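Local coordinates for voltage-sensor containing phosphatase (Ciona intestinalis, PDB 3V0D), which probably removes phosphate from membrane phosphoinositides through a PTEN-like catalytic region, under the control of a voltage sensor, at residues Ser138-Ala150 / Arg180-Tyr192. The protein carries 1 engineered substitution. Residues are numbered along the deposited sequence; the frame is centred on the assembly and turned at random. Where two conformers were deposited one is given.
Sequences SSWLLEDGKFDTA and RYVGYFEKIKKNY. With PO4 (phosphate ion), chain D.
The F185 ring meets helix 138-143 along the ring's edge: E143 N, E143 OE2 and L142 CD1 lie in or near the ring plane, OE2 3.6 Å from F185 CZ, with the E143 carboxylate turned 62° from that plane. S139 O approaches F185 CE2 obliquely, at 3.3 Å. CG anti to the backbone N directs the F185 ring toward helix 138-143; L104 of helix 100-115 also touches it. One turn earlier, V182 is a knob in the hole formed by S138, S139, L142 and A150; its CG1 lies 3.7 Å from A150 CB. The E186 carboxylate is gripped at both oxygens. A150 N donates to E186 OE1 (2.8 Å, 171° at the hydrogen), from well above the carboxylate plane, while K190 NZ forms a salt bridge to E186 OE2, from the anti side and somewhat out of plane, and also bonds D148 O at 3.0 Å. This ties the start of helix 150-161, with T149 at the N-cap and its OG1 hydrogen-bonded to E152, to helix 176-191. K189 NZ makes a weak 3.4 Å salt bridge with E143 OE2, while E143 OE1 pairs with K111, its stronger partner. Helix 176-191 also contacts the C2 domain, Y181 OH hydrogen-bonding D269. The axes of segments 138-143 and 180-191 approach to 9.6 Å and cross at -19°, near-parallel helix packing within the tensin-type phosphatase fold.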
ATOM      1  N   SER A 138      -5.609   9.956   0.567  1.00 14.35           N
ATOM      2  CA  SER A 138      -6.705   9.731  -0.370  1.00 14.54           C
ATOM      3  C   SER A 138      -7.913   9.144   0.340  1.00 14.56           C
ATOM      4  O   SER A 138      -9.045   9.515   0.061  1.00 15.17           O
ATOM      5  CB  SER A 138      -6.251   8.820  -1.517  1.00 15.11           C
ATOM      6  OG  SER A 138      -5.197   9.408  -2.253  1.00 16.21           O
ATOM      7  N   SER A 139      -7.677   8.229   1.279  1.00 14.48           N
ATOM      8  CA  SER A 139      -8.784   7.676   2.059  1.00 14.76           C
ATOM      9  C   SER A 139      -9.467   8.790   2.864  1.00 14.54           C
ATOM     10  O   SER A 139     -10.706   8.828   2.934  1.00 14.77           O
ATOM     11  CB  SER A 139      -8.275   6.565   2.985  1.00 14.71           C
ATOM     12  OG  SER A 139      -7.782   5.459   2.245  1.00 15.38           O
ATOM     13  N   TRP A 140      -8.681   9.662   3.496  1.00 14.63           N
ATOM     14  CA  TRP A 140      -9.274  10.783   4.243  1.00 14.86           C
ATOM     15  C   TRP A 140     -10.125  11.677   3.351  1.00 14.74           C
ATOM     16  O   TRP A 140     -11.204  12.089   3.743  1.00 15.19           O
ATOM     17  CB  TRP A 140      -8.193  11.589   4.969  1.00 15.38           C
ATOM     18  CG  TRP A 140      -8.778  12.823   5.560  1.00 15.17           C
ATOM     19  CD1 TRP A 140      -8.628  14.112   5.092  1.00 16.33           C
ATOM     20  CD2 TRP A 140      -9.708  12.899   6.632  1.00 16.09           C
ATOM     21  NE1 TRP A 140      -9.387  14.980   5.833  1.00 17.13           N
ATOM     22  CE2 TRP A 140     -10.073  14.257   6.773  1.00 16.80           C
ATOM     23  CE3 TRP A 140     -10.272  11.955   7.485  1.00 16.78           C
ATOM     24  CZ2 TRP A 140     -10.979  14.688   7.733  1.00 19.39           C
ATOM     25  CZ3 TRP A 140     -11.178  12.386   8.440  1.00 19.96           C
ATOM     26  CH2 TRP A 140     -11.512  13.740   8.559  1.00 20.50           C
ATOM     27  N   LEU A 141      -9.632  11.981   2.145  1.00 15.09           N
ATOM     28  CA  LEU A 141     -10.380  12.843   1.247  1.00 16.36           C
ATOM     29  C   LEU A 141     -11.705  12.235   0.835  1.00 15.49           C
ATOM     30  O   LEU A 141     -12.685  12.961   0.659  1.00 16.74           O
ATOM     31  CB  LEU A 141      -9.535  13.209   0.033  1.00 17.66           C
ATOM     32  CG  LEU A 141      -8.323  14.064   0.344  1.00 20.70           C
ATOM     33  CD1 LEU A 141      -7.418  14.163  -0.883  1.00 24.63           C
ATOM     34  CD2 LEU A 141      -8.729  15.450   0.918  1.00 24.09           C
ATOM     35  N   LEU A 142     -11.749  10.907   0.696  1.00 15.58           N
ATOM     36  CA  LEU A 142     -13.001  10.199   0.474  1.00 16.12           C
ATOM     37  C   LEU A 142     -13.909  10.331   1.695  1.00 15.94           C
ATOM     38  O   LEU A 142     -15.106  10.611   1.576  1.00 16.86           O
ATOM     39  CB  LEU A 142     -12.757   8.713   0.210  1.00 17.01           C
ATOM     40  CG  LEU A 142     -12.173   8.339  -1.132  1.00 18.78           C
ATOM     41  CD1 LEU A 142     -11.809   6.857  -1.154  1.00 20.39           C
ATOM     42  CD2 LEU A 142     -13.132   8.703  -2.269  1.00 21.37           C
ATOM     43  N   GLU A 143     -13.358  10.087   2.883  1.00 15.98           N
ATOM     44  CA  GLU A 143     -14.162  10.208   4.117  1.00 16.42           C
ATOM     45  C   GLU A 143     -14.754  11.611   4.251  1.00 16.66           C
ATOM     46  O   GLU A 143     -15.911  11.769   4.651  1.00 18.40           O
ATOM     47  CB  GLU A 143     -13.303   9.898   5.339  1.00 17.01           C
ATOM     48  CG  GLU A 143     -14.095  10.086   6.643  1.00 17.49           C
ATOM     49  CD  GLU A 143     -15.344   9.223   6.744  1.00 19.46           C
ATOM     50  OE1 GLU A 143     -16.264   9.586   7.526  1.00 22.37           O
ATOM     51  OE2 GLU A 143     -15.416   8.197   6.045  1.00 21.35           O
ATOM     52  N   ASP A 144     -13.960  12.621   3.922  1.00 16.76           N
ATOM     53  CA  ASP A 144     -14.360  13.999   4.086  1.00 18.71           C
ATOM     54  C   ASP A 144     -15.275  14.469   2.970  1.00 18.29           C
ATOM     55  O   ASP A 144     -15.767  15.581   3.020  1.00 22.12           O
ATOM     56  CB  ASP A 144     -13.099  14.872   4.143  1.00 20.14           C
ATOM     57  CG  ASP A 144     -13.311  16.191   4.868  1.00 23.16           C
ATOM     58  OD1 ASP A 144     -12.657  17.167   4.452  1.00 25.74           O
ATOM     59  OD2 ASP A 144     -14.109  16.244   5.843  1.00 27.19           O
ATOM     60  N   GLY A 145     -15.506  13.648   1.953  1.00 17.79           N
ATOM     61  CA  GLY A 145     -16.501  13.925   0.923  1.00 19.17           C
ATOM     62  C   GLY A 145     -16.041  14.777  -0.236  1.00 17.95           C
ATOM     63  O   GLY A 145     -16.845  15.100  -1.081  1.00 19.33           O
ATOM     64  N   LYS A 146     -14.756  15.121  -0.283  1.00 18.27           N
ATOM     65  CA  LYS A 146     -14.232  15.929  -1.384  1.00 19.20           C
ATOM     66  C   LYS A 146     -14.293  15.193  -2.717  1.00 18.47           C
ATOM     67  O   LYS A 146     -14.438  15.824  -3.781  1.00 18.79           O
ATOM     68  CB  LYS A 146     -12.814  16.414  -1.059  1.00 20.15           C
ATOM     69  CG  LYS A 146     -12.904  17.615  -0.071  1.00 27.14           C
ATOM     70  CD  LYS A 146     -11.628  18.074   0.557  1.00 28.40           C
ATOM     71  CE  LYS A 146     -11.871  19.354   1.362  1.00 29.05           C
ATOM     72  NZ  LYS A 146     -12.943  19.265   2.388  1.00 27.78           N
ATOM     73  N   PHE A 147     -14.177  13.871  -2.641  1.00 18.74           N
ATOM     74  CA  PHE A 147     -14.311  12.993  -3.797  1.00 19.23           C
ATOM     75  C   PHE A 147     -15.201  11.846  -3.406  1.00 20.95           C
ATOM     76  O   PHE A 147     -15.291  11.503  -2.229  1.00 22.16           O
ATOM     77  CB  PHE A 147     -12.950  12.439  -4.236  1.00 19.82           C
ATOM     78  CG  PHE A 147     -11.974  13.527  -4.533  1.00 18.38           C
ATOM     79  CD1 PHE A 147     -11.096  13.963  -3.565  1.00 19.12           C
ATOM     80  CD2 PHE A 147     -12.005  14.202  -5.751  1.00 18.76           C
ATOM     81  CE1 PHE A 147     -10.234  15.001  -3.822  1.00 20.49           C
ATOM     82  CE2 PHE A 147     -11.141  15.245  -5.997  1.00 18.91           C
ATOM     83  CZ  PHE A 147     -10.272  15.648  -5.035  1.00 19.68           C
ATOM     84  N   ASP A 148     -15.805  11.244  -4.420  1.00 22.57           N
ATOM     85  CA  ASP A 148     -16.709  10.106  -4.297  1.00 24.48           C
ATOM     86  C   ASP A 148     -16.050   8.785  -4.703  1.00 23.11           C
ATOM     87  O   ASP A 148     -16.575   7.713  -4.394  1.00 24.78           O
ATOM     88  CB  ASP A 148     -17.929  10.283  -5.254  1.00 27.97           C
ATOM     89  CG  ASP A 148     -18.826  11.465  -4.922  1.00 30.71           C
ATOM     90  OD1 ASP A 148     -19.412  12.044  -5.874  1.00 34.01           O
ATOM     91  OD2 ASP A 148     -19.007  11.784  -3.728  1.00 35.51           O
ATOM     92  N   THR A 149     -14.948   8.871  -5.459  1.00 21.14           N
ATOM     93  CA  THR A 149     -14.269   7.675  -5.985  1.00 21.08           C
ATOM     94  C   THR A 149     -12.806   7.685  -5.577  1.00 19.91           C
ATOM     95  O   THR A 149     -12.154   8.743  -5.513  1.00 19.88           O
ATOM     96  CB  THR A 149     -14.366   7.560  -7.521  1.00 22.40           C
ATOM     97  OG1 THR A 149     -13.562   8.569  -8.164  1.00 23.33           O
ATOM     98  CG2 THR A 149     -15.820   7.640  -7.987  1.00 23.90           C
ATOM     99  N   ALA A 150     -12.280   6.491  -5.303  1.00 19.98           N
ATOM    100  CA  ALA A 150     -10.859   6.339  -5.005  1.00 19.03           C
ATOM    101  C   ALA A 150     -10.004   6.889  -6.128  1.00 18.82           C
ATOM    102  O   ALA A 150      -9.001   7.552  -5.867  1.00 17.93           O
ATOM    103  CB  ALA A 150     -10.526   4.881  -4.733  1.00 20.12           C
ATOM    104  N   ARG A 180      -5.419  -0.463  -4.446  1.00 14.46           N
ATOM    105  CA  ARG A 180      -6.472  -1.391  -4.082  1.00 14.75           C
ATOM    106  C   ARG A 180      -7.049  -1.058  -2.702  1.00 14.14           C
ATOM    107  O   ARG A 180      -8.259  -1.161  -2.501  1.00 14.78           O
ATOM    108  CB  ARG A 180      -5.928  -2.811  -4.140  0.56 15.45           C
ATOM    109  CG  ARG A 180      -6.911  -3.867  -3.706  0.56 15.84           C
ATOM    110  CD  ARG A 180      -6.498  -5.271  -4.175  0.56 18.31           C
ATOM    111  NE  ARG A 180      -5.063  -5.547  -4.136  0.56 19.05           N
ATOM    112  CZ  ARG A 180      -4.218  -5.506  -5.170  0.56 16.64           C
ATOM    113  NH1 ARG A 180      -2.955  -5.775  -4.934  0.56 18.58           N
ATOM    114  NH2 ARG A 180      -4.589  -5.224  -6.420  0.56 12.74           N
ATOM    115  N   TYR A 181      -6.198  -0.702  -1.745  1.00 13.87           N
ATOM    116  CA  TYR A 181      -6.656  -0.461  -0.384  1.00 14.22           C
ATOM    117  C   TYR A 181      -7.470   0.822  -0.270  1.00 13.89           C
ATOM    118  O   TYR A 181      -8.425   0.872   0.512  1.00 14.64           O
ATOM    119  CB  TYR A 181      -5.480  -0.551   0.611  1.00 14.57           C
ATOM    120  CG  TYR A 181      -5.309  -1.982   1.088  1.00 14.26           C
ATOM    121  CD1 TYR A 181      -5.063  -3.031   0.187  1.00 14.65           C
ATOM    122  CD2 TYR A 181      -5.498  -2.309   2.431  1.00 14.58           C
ATOM    123  CE1 TYR A 181      -5.004  -4.324   0.588  1.00 15.41           C
ATOM    124  CE2 TYR A 181      -5.468  -3.648   2.851  1.00 15.67           C
ATOM    125  CZ  TYR A 181      -5.236  -4.645   1.918  1.00 15.97           C
ATOM    126  OH  TYR A 181      -5.244  -5.973   2.285  1.00 17.72           O
ATOM    127  N   VAL A 182      -7.142   1.860  -1.055  1.00 14.05           N
ATOM    128  CA  VAL A 182      -8.019   3.032  -1.104  1.00 14.84           C
ATOM    129  C   VAL A 182      -9.379   2.599  -1.680  1.00 14.50           C
ATOM    130  O   VAL A 182     -10.439   3.039  -1.212  1.00 14.71           O
ATOM    131  CB  VAL A 182      -7.400   4.215  -1.876  1.00 15.12           C
ATOM    132  CG1 VAL A 182      -8.320   5.419  -1.833  1.00 17.29           C
ATOM    133  CG2 VAL A 182      -6.033   4.577  -1.296  1.00 15.64           C
ATOM    134  N   GLY A 183      -9.365   1.724  -2.690  1.00 14.79           N
ATOM    135  CA  GLY A 183     -10.603   1.187  -3.243  1.00 15.17           C
ATOM    136  C   GLY A 183     -11.391   0.392  -2.224  1.00 14.94           C
ATOM    137  O   GLY A 183     -12.621   0.484  -2.172  1.00 15.61           O
ATOM    138  N   TYR A 184     -10.705  -0.398  -1.399  1.00 14.79           N
ATOM    139  CA  TYR A 184     -11.367  -1.092  -0.315  1.00 15.14           C
ATOM    140  C   TYR A 184     -12.058  -0.106   0.630  1.00 14.96           C
ATOM    141  O   TYR A 184     -13.197  -0.351   1.070  1.00 15.88           O
ATOM    142  CB  TYR A 184     -10.379  -1.910   0.490  1.00 15.57           C
ATOM    143  CG  TYR A 184      -9.877  -3.212  -0.118  1.00 14.94           C
ATOM    144  CD1 TYR A 184      -8.799  -3.858   0.481  1.00 15.25           C
ATOM    145  CD2 TYR A 184     -10.471  -3.829  -1.227  1.00 15.69           C
ATOM    146  CE1 TYR A 184      -8.364  -5.102   0.048  1.00 15.78           C
ATOM    147  CE2 TYR A 184     -10.035  -5.077  -1.677  1.00 16.02           C
ATOM    148  CZ  TYR A 184      -8.999  -5.726  -1.009  1.00 15.15           C
ATOM    149  OH  TYR A 184      -8.550  -6.972  -1.389  1.00 16.04           O
ATOM    150  N   PHE A 185     -11.385   0.999   0.971  1.00 15.16           N
ATOM    151  CA  PHE A 185     -12.012   1.991   1.822  1.00 15.36           C
ATOM    152  C   PHE A 185     -13.274   2.578   1.169  1.00 15.39           C
ATOM    153  O   PHE A 185     -14.299   2.736   1.826  1.00 16.01           O
ATOM    154  CB  PHE A 185     -11.023   3.087   2.227  1.00 15.72           C
ATOM    155  CG  PHE A 185     -11.662   4.069   3.160  1.00 14.87           C
ATOM    156  CD1 PHE A 185     -12.063   3.678   4.437  1.00 16.52           C
ATOM    157  CD2 PHE A 185     -11.967   5.362   2.736  1.00 16.28           C
ATOM    158  CE1 PHE A 185     -12.773   4.556   5.261  1.00 17.29           C
ATOM    159  CE2 PHE A 185     -12.639   6.237   3.572  1.00 17.28           C
ATOM    160  CZ  PHE A 185     -13.032   5.850   4.829  1.00 16.38           C
ATOM    161  N   GLU A 186     -13.194   2.893  -0.115  1.00 15.71           N
ATOM    162  CA  GLU A 186     -14.374   3.368  -0.832  1.00 16.60           C
ATOM    163  C   GLU A 186     -15.528   2.372  -0.704  1.00 16.71           C
ATOM    164  O   GLU A 186     -16.677   2.763  -0.448  1.00 17.38           O
ATOM    165  CB  GLU A 186     -14.021   3.606  -2.294  1.00 17.41           C
ATOM    166  CG  GLU A 186     -15.216   4.082  -3.138  1.00 19.68           C
ATOM    167  CD  GLU A 186     -14.961   4.140  -4.640  1.00 20.78           C
ATOM    168  OE1 GLU A 186     -13.810   4.136  -5.079  1.00 21.23           O
ATOM    169  OE2 GLU A 186     -15.953   4.228  -5.403  1.00 25.64           O
ATOM    170  N   LYS A 187     -15.226   1.085  -0.886  1.00 16.38           N
ATOM    171  CA  LYS A 187     -16.248   0.045  -0.794  1.00 17.47           C
ATOM    172  C   LYS A 187     -16.819  -0.054   0.617  1.00 17.40           C
ATOM    173  O   LYS A 187     -18.033  -0.278   0.795  1.00 18.25           O
ATOM    174  CB  LYS A 187     -15.678  -1.306  -1.234  1.00 19.14           C
ATOM    175  CG  LYS A 187     -16.702  -2.435  -1.292  1.00 24.15           C
ATOM    176  CD  LYS A 187     -16.193  -3.668  -2.028  1.00 30.08           C
ATOM    177  CE  LYS A 187     -15.992  -3.398  -3.516  1.00 35.50           C
ATOM    178  NZ  LYS A 187     -17.233  -2.873  -4.175  1.00 39.82           N
ATOM    179  N   ILE A 188     -15.967   0.076   1.628  1.00 16.26           N
ATOM    180  CA  ILE A 188     -16.414   0.053   3.013  1.00 16.82           C
ATOM    181  C   ILE A 188     -17.385   1.214   3.295  1.00 16.94           C
ATOM    182  O   ILE A 188     -18.446   1.024   3.904  1.00 17.53           O
ATOM    183  CB  ILE A 188     -15.198   0.062   3.944  1.00 16.73           C
ATOM    184  CG1 ILE A 188     -14.579  -1.327   3.921  1.00 17.71           C
ATOM    185  CG2 ILE A 188     -15.578   0.488   5.373  1.00 17.91           C
ATOM    186  CD1 ILE A 188     -13.198  -1.423   4.523  1.00 19.36           C
ATOM    187  N   LYS A 189     -17.035   2.414   2.838  1.00 17.81           N
ATOM    188  CA  LYS A 189     -17.926   3.560   3.008  1.00 19.34           C
ATOM    189  C   LYS A 189     -19.235   3.368   2.276  1.00 20.58           C
ATOM    190  O   LYS A 189     -20.301   3.663   2.820  1.00 22.47           O
ATOM    191  CB  LYS A 189     -17.162   4.837   2.612  0.52 19.80           C
ATOM    192  CG  LYS A 189     -17.852   6.161   2.885  0.52 19.56           C
ATOM    193  CD  LYS A 189     -16.936   7.343   2.579  0.52 21.64           C
ATOM    194  CE  LYS A 189     -17.645   8.672   2.765  0.52 22.36           C
ATOM    195  NZ  LYS A 189     -18.119   8.900   4.137  0.52 23.12           N
ATOM    196  N   LYS A 190     -19.173   2.887   1.039  1.00 21.56           N
ATOM    197  CA  LYS A 190     -20.371   2.830   0.217  1.00 23.73           C
ATOM    198  C   LYS A 190     -21.272   1.656   0.546  1.00 23.58           C
ATOM    199  O   LYS A 190     -22.499   1.806   0.486  1.00 26.11           O
ATOM    200  CB  LYS A 190     -19.998   2.818  -1.263  1.00 24.31           C
ATOM    201  CG  LYS A 190     -19.490   4.155  -1.772  1.00 26.06           C
ATOM    202  CD  LYS A 190     -19.249   4.142  -3.272  1.00 26.88           C
ATOM    203  CE  LYS A 190     -18.810   5.525  -3.760  1.00 27.81           C
ATOM    204  NZ  LYS A 190     -18.489   5.543  -5.212  1.00 28.60           N
ATOM    205  N   ASN A 191     -20.711   0.504   0.908  1.00 22.86           N
ATOM    206  CA  ASN A 191     -21.481  -0.731   1.027  1.00 22.89           C
ATOM    207  C   ASN A 191     -21.599  -1.293   2.422  1.00 21.82           C
ATOM    208  O   ASN A 191     -22.483  -2.124   2.670  1.00 22.63           O
ATOM    209  CB  ASN A 191     -20.903  -1.820   0.107  1.00 24.99           C
ATOM    210  CG  ASN A 191     -20.936  -1.423  -1.379  1.00 29.14           C
ATOM    211  OD1 ASN A 191     -21.571  -0.439  -1.771  1.00 34.01           O
ATOM    212  ND2 ASN A 191     -20.255  -2.202  -2.203  1.00 34.76           N
ATOM    213  N   TYR A 192     -20.717  -0.862   3.323  1.00 19.48           N
ATOM    214  CA  TYR A 192     -20.680  -1.407   4.676  1.00 18.87           C
ATOM    215  C   TYR A 192     -20.911  -0.342   5.732  1.00 18.11           C
ATOM    216  O   TYR A 192     -20.676  -0.571   6.911  1.00 18.55           O
ATOM    217  CB  TYR A 192     -19.350  -2.138   4.918  1.00 18.51           C
ATOM    218  CG  TYR A 192     -19.207  -3.374   4.065  1.00 18.99           C
ATOM    219  CD1 TYR A 192     -19.711  -4.592   4.501  1.00 21.16           C
ATOM    220  CD2 TYR A 192     -18.589  -3.323   2.817  1.00 19.62           C
ATOM    221  CE1 TYR A 192     -19.566  -5.732   3.727  1.00 22.27           C
ATOM    222  CE2 TYR A 192     -18.432  -4.464   2.039  1.00 21.82           C
ATOM    223  CZ  TYR A 192     -18.944  -5.664   2.502  1.00 21.95           C
ATOM    224  OH  TYR A 192     -18.792  -6.804   1.741  1.00 26.32           O
TER
HETATM  225  P   PO4 D   3     -11.932  22.372   4.489  0.85 22.01           P
HETATM  226  O1  PO4 D   3     -12.473  21.621   5.682  0.85 28.19           O
HETATM  227  O2  PO4 D   3     -12.166  23.842   4.778  0.85 28.46           O
HETATM  228  O3  PO4 D   3     -10.448  22.072   4.417  0.85 24.70           O
HETATM  229  O4  PO4 D   3     -12.644  21.947   3.247  0.85 25.27           O